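Local coordinates for protein sialidase B (Streptococcus pneumoniae serotype 4, PDB 4XJW) that cleaves terminal alpha-linked sialic acid from oligosaccharides, glycoproteins and glycolipids as a family 33 sialidase that also works as an intramolecular trans-sialidase, at residues 71-76 with 90-95; 44-49 with 65-70; 104-109 with 122-127. The protein carries 1 engineered substitution. All coordinates share one frame; numbering follows the deposited sequence.

Contact 1: residues 71-76 with 90-95; sequences SGEIGV and SRPASL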
loop_
_atom_site.group_PDB
_atom_site.type_symbol
_atom_site.label_atom_id
_atom_site.label_comp_id
_atom_site.label_asym_id
_atom_site.label_seq_id
_atom_site.Cartn_x
_atom_site.Cartn_y
_atom_site.Cartn_z
ATOM N N SER A 71 -8.246 3.498 -17.346
ATOM C CA SER A 71 -8.008 2.965 -16.008
ATOM C C SER A 71 -6.692 3.492 -15.466
ATOM O O SER A 71 -6.405 3.343 -14.282
ATOM C CB SER A 71 -7.892 1.449 -16.078
ATOM O OG SER A 71 -6.770 1.095 -16.875
ATOM N N GLY A 72 -5.887 4.083 -16.344
ATOM C CA GLY A 72 -4.567 4.551 -15.961
ATOM C C GLY A 72 -3.456 3.593 -16.365
ATOM O O GLY A 72 -2.285 3.860 -16.084
ATOM N N GLU A 73 -3.817 2.481 -17.010
ATOM C CA GLU A 73 -2.837 1.528 -17.520
ATOM C C GLU A 73 -2.009 2.141 -18.651
ATOM O O GLU A 73 -2.529 2.913 -19.455
ATOM C CB GLU A 73 -3.568 0.276 -18.015
ATOM C CG GLU A 73 -2.700 -0.774 -18.713
ATOM C CD GLU A 73 -3.507 -1.997 -19.076
ATOM O OE1 GLU A 73 -4.306 -2.434 -18.225
ATOM O OE2 GLU A 73 -3.361 -2.494 -20.215
ATOM N N ILE A 74 -0.724 1.802 -18.706
ATOM C CA ILE A 74 0.135 2.168 -19.827
ATOM C C ILE A 74 0.703 0.885 -20.425
ATOM O O ILE A 74 0.938 -0.092 -19.707
ATOM C CB ILE A 74 1.291 3.104 -19.375
ATOM C CG1 ILE A 74 1.921 3.841 -20.563
ATOM C CG2 ILE A 74 2.360 2.323 -18.632
ATOM C CD1 ILE A 74 1.055 4.959 -21.122
ATOM N N GLY A 75 0.930 0.874 -21.738
ATOM C CA GLY A 75 1.512 -0.293 -22.363
ATOM C C GLY A 75 2.119 -0.010 -23.716
ATOM O O GLY A 75 2.058 1.125 -24.223
ATOM N N VAL A 76 2.746 -1.043 -24.274
ATOM C CA VAL A 76 3.246 -0.999 -25.642
ATOM C C VAL A 76 2.857 -2.274 -26.379
ATOM O O VAL A 76 2.667 -3.335 -25.776
ATOM C CB VAL A 76 4.778 -0.853 -25.745
ATOM C CG1 VAL A 76 5.244 0.480 -25.158
ATOM C CG2 VAL A 76 5.481 -2.032 -25.088
ATOM N N SER A 90 2.414 -4.299 -20.506
ATOM C CA SER A 90 1.650 -3.224 -19.895
ATOM C C SER A 90 1.674 -3.343 -18.385
ATOM O O SER A 90 2.036 -4.389 -17.840
ATOM C CB SER A 90 0.199 -3.257 -20.390
ATOM O OG SER A 90 -0.467 -4.379 -19.838
ATOM N N ARG A 91 1.298 -2.263 -17.707
ATOM C CA ARG A 91 1.011 -2.342 -16.292
ATOM C C ARG A 91 -0.140 -1.415 -15.935
ATOM O O ARG A 91 -0.154 -0.249 -16.336
ATOM C CB ARG A 91 2.219 -1.978 -15.434
ATOM C CG ARG A 91 2.056 -2.486 -14.009
ATOM C CD ARG A 91 2.973 -1.732 -13.049
ATOM N NE ARG A 91 2.404 -0.455 -12.630
ATOM C CZ ARG A 91 2.964 0.340 -11.725
ATOM N NH1 ARG A 91 4.111 -0.025 -11.157
ATOM N NH2 ARG A 91 2.374 1.489 -11.397
ATOM N N PRO A 92 -1.102 -1.921 -15.156
ATOM C CA PRO A 92 -2.180 -1.066 -14.647
ATOM C C PRO A 92 -1.652 0.078 -13.772
ATOM O O PRO A 92 -0.485 0.043 -13.343
ATOM C CB PRO A 92 -2.999 -2.031 -13.785
ATOM C CG PRO A 92 -2.808 -3.362 -14.483
ATOM C CD PRO A 92 -1.356 -3.348 -14.879
ATOM N N ALA A 93 -2.518 1.067 -13.530
ATOM C CA ALA A 93 -2.292 2.123 -12.535
ATOM C C ALA A 93 -0.920 2.762 -12.665
ATOM O O ALA A 93 -0.172 2.825 -11.694
ATOM C CB ALA A 93 -2.497 1.575 -11.115
ATOM N N SER A 94 -0.591 3.230 -13.862
ATOM C CA SER A 94 0.721 3.840 -14.105
ATOM C C SER A 94 0.707 5.366 -14.271
ATOM O O SER A 94 1.774 5.982 -14.320
ATOM C CB SER A 94 1.381 3.181 -15.319
ATOM O OG SER A 94 1.667 1.821 -15.059
ATOM N N LEU A 95 -0.480 5.970 -14.363
ATOM C CA LEU A 95 -0.606 7.371 -14.789
ATOM C C LEU A 95 -1.318 8.259 -13.780
ATOM O O LEU A 95 -2.078 7.786 -12.940
ATOM C CB LEU A 95 -1.417 7.448 -16.093
ATOM C CG LEU A 95 -0.823 6.776 -17.321
ATOM C CD1 LEU A 95 -1.807 6.831 -18.488
ATOM C CD2 LEU A 95 0.469 7.438 -17.717
HETATM O O HOH W 1 -5.286 0.766 -13.967
#

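Contact 2: residues 44-49 with 65-70; sequences NSLQAL and SIFMRD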
loop_
_atom_site.group_PDB
_atom_site.type_symbol
_atom_site.label_atom_id
_atom_site.label_comp_id
_atom_site.label_asym_id
_atom_site.label_seq_id
_atom_site.Cartn_x
_atom_site.Cartn_y
_atom_site.Cartn_z
ATOM N N ASN A 44 -9.960 8.495 -23.799
ATOM C CA ASN A 44 -10.869 7.463 -24.288
ATOM C C ASN A 44 -10.520 6.143 -23.595
ATOM O O ASN A 44 -9.472 6.055 -22.948
ATOM C CB ASN A 44 -10.758 7.334 -25.812
ATOM C CG ASN A 44 -11.145 8.614 -26.542
ATOM O OD1 ASN A 44 -12.117 9.274 -26.186
ATOM N ND2 ASN A 44 -10.368 8.976 -27.560
ATOM N N SER A 45 -11.373 5.123 -23.709
ATOM C CA SER A 45 -11.148 3.879 -22.965
ATOM C C SER A 45 -9.808 3.209 -23.308
ATOM O O SER A 45 -9.124 2.686 -22.421
ATOM C CB SER A 45 -12.316 2.900 -23.144
ATOM O OG SER A 45 -12.506 2.576 -24.502
ATOM N N LEU A 46 -9.440 3.251 -24.587
ATOM C CA LEU A 46 -8.154 2.751 -25.074
ATOM C C LEU A 46 -7.676 3.691 -26.169
ATOM O O LEU A 46 -8.398 3.929 -27.139
ATOM C CB LEU A 46 -8.279 1.331 -25.636
ATOM C CG LEU A 46 -7.036 0.814 -26.374
ATOM C CD1 LEU A 46 -5.853 0.652 -25.430
ATOM C CD2 LEU A 46 -7.298 -0.492 -27.096
ATOM N N GLN A 47 -6.473 4.240 -26.014
ATOM C CA GLN A 47 -5.949 5.181 -26.994
ATOM C C GLN A 47 -4.440 5.089 -27.149
ATOM O O GLN A 47 -3.718 4.899 -26.165
ATOM C CB GLN A 47 -6.344 6.615 -26.638
ATOM C CG GLN A 47 -5.930 7.089 -25.240
ATOM C CD GLN A 47 -6.458 8.478 -24.925
ATOM O OE1 GLN A 47 -7.546 8.862 -25.372
ATOM N NE2 GLN A 47 -5.689 9.247 -24.169
ATOM N N ALA A 48 -3.976 5.203 -28.396
ATOM C CA ALA A 48 -2.548 5.228 -28.690
ATOM C C ALA A 48 -2.019 6.652 -28.597
ATOM O O ALA A 48 -2.628 7.587 -29.130
ATOM C CB ALA A 48 -2.269 4.643 -30.084
ATOM N N LEU A 49 -0.890 6.822 -27.914
ATOM C CA LEU A 49 -0.250 8.119 -27.839
ATOM C C LEU A 49 0.726 8.292 -29.005
ATOM O O LEU A 49 0.852 9.381 -29.572
ATOM C CB LEU A 49 0.475 8.270 -26.499
ATOM C CG LEU A 49 -0.457 8.210 -25.286
ATOM C CD1 LEU A 49 0.318 8.247 -23.979
ATOM C CD2 LEU A 49 -1.488 9.331 -25.332
ATOM N N SER A 65 3.332 0.556 -30.869
ATOM C CA SER A 65 2.491 1.585 -30.287
ATOM C C SER A 65 2.790 1.743 -28.811
ATOM O O SER A 65 3.172 0.775 -28.144
ATOM C CB SER A 65 1.016 1.244 -30.475
ATOM O OG SER A 65 0.632 0.183 -29.610
ATOM N N ILE A 66 2.664 2.977 -28.326
ATOM C CA ILE A 66 2.586 3.255 -26.898
ATOM C C ILE A 66 1.131 3.628 -26.625
ATOM O O ILE A 66 0.618 4.596 -27.189
ATOM C CB ILE A 66 3.519 4.407 -26.486
ATOM C CG1 ILE A 66 4.981 4.031 -26.725
ATOM C CG2 ILE A 66 3.292 4.772 -25.023
ATOM C CD1 ILE A 66 5.948 5.235 -26.682
ATOM N N PHE A 67 0.453 2.854 -25.783
ATOM C CA PHE A 67 -0.970 3.102 -25.529
ATOM C C PHE A 67 -1.273 3.297 -24.048
ATOM O O PHE A 67 -0.442 2.986 -23.178
ATOM C CB PHE A 67 -1.846 1.971 -26.092
ATOM C CG PHE A 67 -1.674 0.651 -25.376
ATOM C CD1 PHE A 67 -2.467 0.330 -24.278
ATOM C CD2 PHE A 67 -0.710 -0.262 -25.796
ATOM C CE1 PHE A 67 -2.299 -0.872 -23.607
ATOM C CE2 PHE A 67 -0.543 -1.475 -25.140
ATOM C CZ PHE A 67 -1.339 -1.777 -24.033
ATOM N N MET A 68 -2.465 3.820 -23.773
ATOM C CA MET A 68 -2.977 3.917 -22.414
ATOM C C MET A 68 -4.449 3.538 -22.380
ATOM O O MET A 68 -5.118 3.449 -23.422
ATOM C CB MET A 68 -2.814 5.325 -21.845
ATOM C CG MET A 68 -3.597 6.383 -22.609
ATOM S SD MET A 68 -3.506 8.021 -21.851
ATOM C CE MET A 68 -4.639 7.850 -20.478
ATOM N N ARG A 69 -4.949 3.323 -21.173
ATOM C CA ARG A 69 -6.361 3.030 -20.956
ATOM C C ARG A 69 -6.915 4.023 -19.958
ATOM O O ARG A 69 -6.155 4.635 -19.194
ATOM C CB ARG A 69 -6.556 1.606 -20.423
ATOM C CG ARG A 69 -6.172 0.507 -21.395
ATOM C CD ARG A 69 -6.570 -0.864 -20.852
ATOM N NE ARG A 69 -6.149 -1.949 -21.737
ATOM C CZ ARG A 69 -6.879 -2.429 -22.742
ATOM N NH1 ARG A 69 -8.077 -1.924 -23.008
ATOM N NH2 ARG A 69 -6.403 -3.412 -23.497
ATOM N N ASP A 70 -8.233 4.191 -19.955
ATOM C CA ASP A 70 -8.836 5.151 -19.038
ATOM C C ASP A 70 -8.822 4.677 -17.576
ATOM O O ASP A 70 -9.311 5.372 -16.690
ATOM C CB ASP A 70 -10.237 5.580 -19.495
ATOM C CG ASP A 70 -11.255 4.457 -19.432
ATOM O OD1 ASP A 70 -10.891 3.333 -19.040
ATOM O OD2 ASP A 70 -12.424 4.712 -19.794
HETATM O O HOH W 2 -9.786 0.028 -21.800
#

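Contact 3: residues 104-109 with 122-127; sequences VENTLV and YVNGIE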
loop_
_atom_site.group_PDB
_atom_site.type_symbol
_atom_site.label_atom_id
_atom_site.label_comp_id
_atom_site.label_asym_id
_atom_site.label_seq_id
_atom_site.Cartn_x
_atom_site.Cartn_y
_atom_site.Cartn_z
ATOM N N VAL A 104 -2.369 16.787 -15.226
ATOM C CA VAL A 104 -0.990 16.473 -14.862
ATOM C C VAL A 104 -0.144 16.188 -16.088
ATOM O O VAL A 104 -0.575 15.478 -16.994
ATOM C CB VAL A 104 -0.934 15.251 -13.918
ATOM C CG1 VAL A 104 0.504 14.712 -13.777
ATOM C CG2 VAL A 104 -1.517 15.611 -12.557
ATOM N N GLU A 105 1.063 16.744 -16.118
ATOM C CA GLU A 105 2.008 16.403 -17.163
ATOM C C GLU A 105 2.741 15.139 -16.765
ATOM O O GLU A 105 3.640 15.177 -15.931
ATOM C CB GLU A 105 3.008 17.533 -17.403
ATOM C CG GLU A 105 4.074 17.141 -18.422
ATOM C CD GLU A 105 4.856 18.330 -18.945
ATOM O OE1 GLU A 105 6.043 18.461 -18.590
ATOM O OE2 GLU A 105 4.278 19.121 -19.721
ATOM N N ASN A 106 2.333 14.015 -17.346
ATOM C CA ASN A 106 3.038 12.758 -17.135
ATOM C C ASN A 106 4.299 12.704 -17.955
ATOM O O ASN A 106 4.324 13.185 -19.092
ATOM C CB ASN A 106 2.173 11.570 -17.541
ATOM C CG ASN A 106 0.902 11.467 -16.732
ATOM O OD1 ASN A 106 0.907 10.964 -15.600
ATOM N ND2 ASN A 106 -0.193 11.949 -17.299
ATOM N N THR A 107 5.344 12.119 -17.384
ATOM C CA THR A 107 6.611 11.994 -18.090
ATOM C C THR A 107 6.852 10.523 -18.372
ATOM O O THR A 107 7.098 9.729 -17.453
ATOM C CB THR A 107 7.792 12.572 -17.276
ATOM O OG1 THR A 107 7.525 13.942 -16.938
ATOM C CG2 THR A 107 9.104 12.507 -18.081
ATOM N N LEU A 108 6.779 10.158 -19.647
ATOM C CA LEU A 108 6.921 8.767 -20.050
ATOM C C LEU A 108 8.274 8.577 -20.734
ATOM O O LEU A 108 8.661 9.372 -21.576
ATOM C CB LEU A 108 5.754 8.379 -20.958
ATOM C CG LEU A 108 5.737 6.963 -21.530
ATOM C CD1 LEU A 108 4.305 6.476 -21.738
ATOM C CD2 LEU A 108 6.507 6.879 -22.857
ATOM N N VAL A 109 9.000 7.533 -20.352
ATOM C CA VAL A 109 10.252 7.181 -21.022
ATOM C C VAL A 109 10.219 5.701 -21.385
ATOM O O VAL A 109 10.113 4.845 -20.503
ATOM C CB VAL A 109 11.470 7.424 -20.119
ATOM C CG1 VAL A 109 12.765 7.055 -20.863
ATOM C CG2 VAL A 109 11.515 8.876 -19.674
ATOM N N TYR A 122 9.129 3.609 -18.168
ATOM C CA TYR A 122 9.064 4.424 -16.954
ATOM C C TYR A 122 7.956 5.443 -17.127
ATOM O O TYR A 122 7.813 6.029 -18.189
ATOM C CB TYR A 122 10.368 5.192 -16.734
ATOM C CG TYR A 122 11.643 4.378 -16.733
ATOM C CD1 TYR A 122 12.298 4.085 -17.919
ATOM C CD2 TYR A 122 12.213 3.945 -15.539
ATOM C CE1 TYR A 122 13.485 3.361 -17.923
ATOM C CE2 TYR A 122 13.398 3.234 -15.525
ATOM C CZ TYR A 122 14.023 2.938 -16.726
ATOM O OH TYR A 122 15.199 2.228 -16.726
ATOM N N VAL A 123 7.167 5.663 -16.086
ATOM C CA VAL A 123 6.237 6.781 -16.115
ATOM C C VAL A 123 6.381 7.523 -14.805
ATOM O O VAL A 123 6.369 6.893 -13.750
ATOM C CB VAL A 123 4.782 6.312 -16.290
ATOM C CG1 VAL A 123 3.860 7.518 -16.312
ATOM C CG2 VAL A 123 4.623 5.507 -17.572
ATOM N N ASN A 124 6.556 8.845 -14.879
ATOM C CA ASN A 124 6.701 9.683 -13.693
ATOM C C ASN A 124 7.843 9.243 -12.775
ATOM O O ASN A 124 7.745 9.323 -11.549
ATOM C CB ASN A 124 5.357 9.817 -12.969
ATOM C CG ASN A 124 4.323 10.475 -13.847
ATOM O OD1 ASN A 124 4.680 11.265 -14.717
ATOM N ND2 ASN A 124 3.056 10.153 -13.654
ATOM N N GLY A 125 8.921 8.774 -13.396
ATOM C CA GLY A 125 10.115 8.404 -12.668
ATOM C C GLY A 125 10.026 7.053 -11.997
ATOM O O GLY A 125 10.826 6.734 -11.116
ATOM N N ILE A 126 9.044 6.260 -12.409
ATOM C CA ILE A 126 8.836 4.936 -11.854
ATOM C C ILE A 126 8.913 3.878 -12.958
ATOM O O ILE A 126 8.176 3.944 -13.950
ATOM C CB ILE A 126 7.458 4.852 -11.172
ATOM C CG1 ILE A 126 7.404 5.813 -9.979
ATOM C CG2 ILE A 126 7.170 3.440 -10.699
ATOM C CD1 ILE A 126 6.001 5.961 -9.390
ATOM N N GLU A 127 9.799 2.897 -12.789
ATOM C CA GLU A 127 9.858 1.764 -13.710
ATOM C C GLU A 127 8.640 0.885 -13.529
ATOM O O GLU A 127 8.473 0.248 -12.486
ATOM C CB GLU A 127 11.121 0.937 -13.484
ATOM C CG GLU A 127 11.306 -0.148 -14.527
ATOM C CD GLU A 127 12.415 -1.119 -14.175
ATOM O OE1 GLU A 127 13.585 -0.703 -14.183
ATOM O OE2 GLU A 127 12.099 -2.292 -13.894
HETATM O O HOH W 3 9.463 8.415 -16.168
#

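Contact 1: residues 71-76 with 90-95
The open end of the beta hairpin formed by strands 74-80 and 85-91, at the edge of an antiparallel sheet in the concanavalin-like N-terminal domain, brings Ile-74 and Gly-75 against Ser-90 and Arg-91. Ile-74 and Arg-91 form a hydrogen-bonded antiparallel pair, with Ile-74 N to Arg-91 O at 3.2 Å and Arg-91 N to Ile-74 O at 3.0 Å. At the next, non-hydrogen-bonded pair the chains close up, the CA atoms of Gly-75 and Ser-90 only 3.8 Å apart and Gly-75 CA lying against Ser-90 CB. Beyond the strands the chain of 90-95 curls back alongside Gly-72, whose carbonyl O accepts from Ser-94 N, the donor lying well above the carbonyl plane. Water 1 links Ser-71 O to Ala-93 N.

The extended side chain of Glu-73 leaves its backbone with CG anti to N (chi1 174°) and runs beside the ring of Pro-92, pointing the same way. Its OE2 receives a weak bond from Ser-90 OG and a salt bridge from Arg-69, whose charge probably keeps the carboxylate ionised. On the face shared by Ile-74 and Arg-91, Ile-74 CG2 rests 3.6 Å from Ser-94 CB, and Val-128 covers this side. The guanidinium of Arg-91 lies against the 643-646 loop, where NH1 bonds to Ser-644 O. Two backbone carbonyls of its own bend lie near the guanidinium plane and fix its rotation: NE binds Pro-92 O at 3.0 Å, and NH2 binds Ala-93 O at 2.9 Å.

Contact 2: residues 44-49 with 65-70
Strands 46-53 and 63-69 make a beta hairpin inside a six-stranded antiparallel sheet, and four backbone bonds join its open end, between the Ser-45/Asp-70 and Leu-49/Ile-66 pairs. Gln-47 and Met-68 form the hydrogen-bonded pair, with Gln-47 N to Met-68 O at 3.0 Å and Met-68 N to Gln-47 O at 2.9 Å. Leu-49 N to Ile-66 O extends the ladder one way, and Asp-70 N to Ser-45 O the other. On one face the side chains of Gln-47 and Met-68 run side by side in the same direction, CG to CG at 3.6 Å. Gln-47 NE2 gives a weak bond to Met-68 SD, 3.4 Å away, while OE1 takes up the backbone N of Asn-44 and of Lys-164.

On the opposite face Leu-46 CG stands anti to its backbone N (chi1 171°), which brings CD1 against two flat groups about 90° apart around the methyl. CD1 meets the Phe-67 ring obliquely, 3.6 Å from ring CD1, and sits 4.1 Å above the centre of the Arg-69 guanidinium plane. Water 2 bridges Arg-69 NH1 and Ser-45 O at the more exposed end. Met-68 turns inward onto Phe-38 of strand 32-39, the facing-sheet packing of a concanavalin-like beta sandwich.

Contact 3: residues 104-109 with 122-127
Asn-124 lays its carboxamide beside that of Asn-106, the two amide planes only 23° apart and the side chains crossing at a slant. Asn-124 ND2 donates to Asn-106 OD1 at 3.0 Å, an almost straight bond in the acceptor's carbonyl plane and on a lone pair. The other end of the same amide, Asn-124 OD1, accepts from Thr-107 N at 2.9 Å. A chi1 of -61° sets CG of Asn-124 beside its own backbone N, and that N in turn donates to Thr-107 O at 2.8 Å. One asparagine therefore makes three bonds to strand 102-113 just where the paired strands give way to a type I' turn from Val-123 to Ile-126, the two-residue turn that joins strands 118-123 and 126-132 in the next hairpin. Asn-124 and Gly-125 occupy its corners with positive phi, and water 3 ties Gly-125 N back to Thr-107 O.

Farther along, Val-109 and Tyr-122 form a hydrogen-bonded antiparallel pair, with Val-109 N to Tyr-122 O at 2.9 Å and Tyr-122 N to Val-109 O at 2.8 Å. The ring of Tyr-122 presents its edge to Val-109 O, 3.5 Å from CD1, and its hydroxyl bonds to Asp-179. Between these polar rungs Leu-108 CD1 approaches Val-123 CG2 at 4.3 Å, on the face that packs against Ile-74 of the other sheet. Asn-106 ND2 is held by Trp-96 O, so both amides are fixed against flipping, and their buried polar ends are met by side chain and backbone within the protein.

Overall arrangement
All three contacts lie in the N-terminal concanavalin-like domain. Contacts 1 and 2 hold successive strands of one sheet and are joined by a probable hydrogen bond, Phe-67 N to Gly-75 O at 2.8 Å, whereas contact 3 belongs to the facing sheet. The sandwich interior connects them: Ile-74 CD1 of contact 1 meets Leu-108 CD1 of contact 3 at 3.6 Å, and Ile-66 of contact 2 reaches the same leucine. Contacts 1 and 3 are largely buried; contact 2 reaches the surface. Contact 3 relies on paired amides, contact 1 on backbone bonds and Glu-73, its arginine being held by carbonyls of its own segment, and contact 2 on apolar and sulfur packing with a charged, partly exposed end.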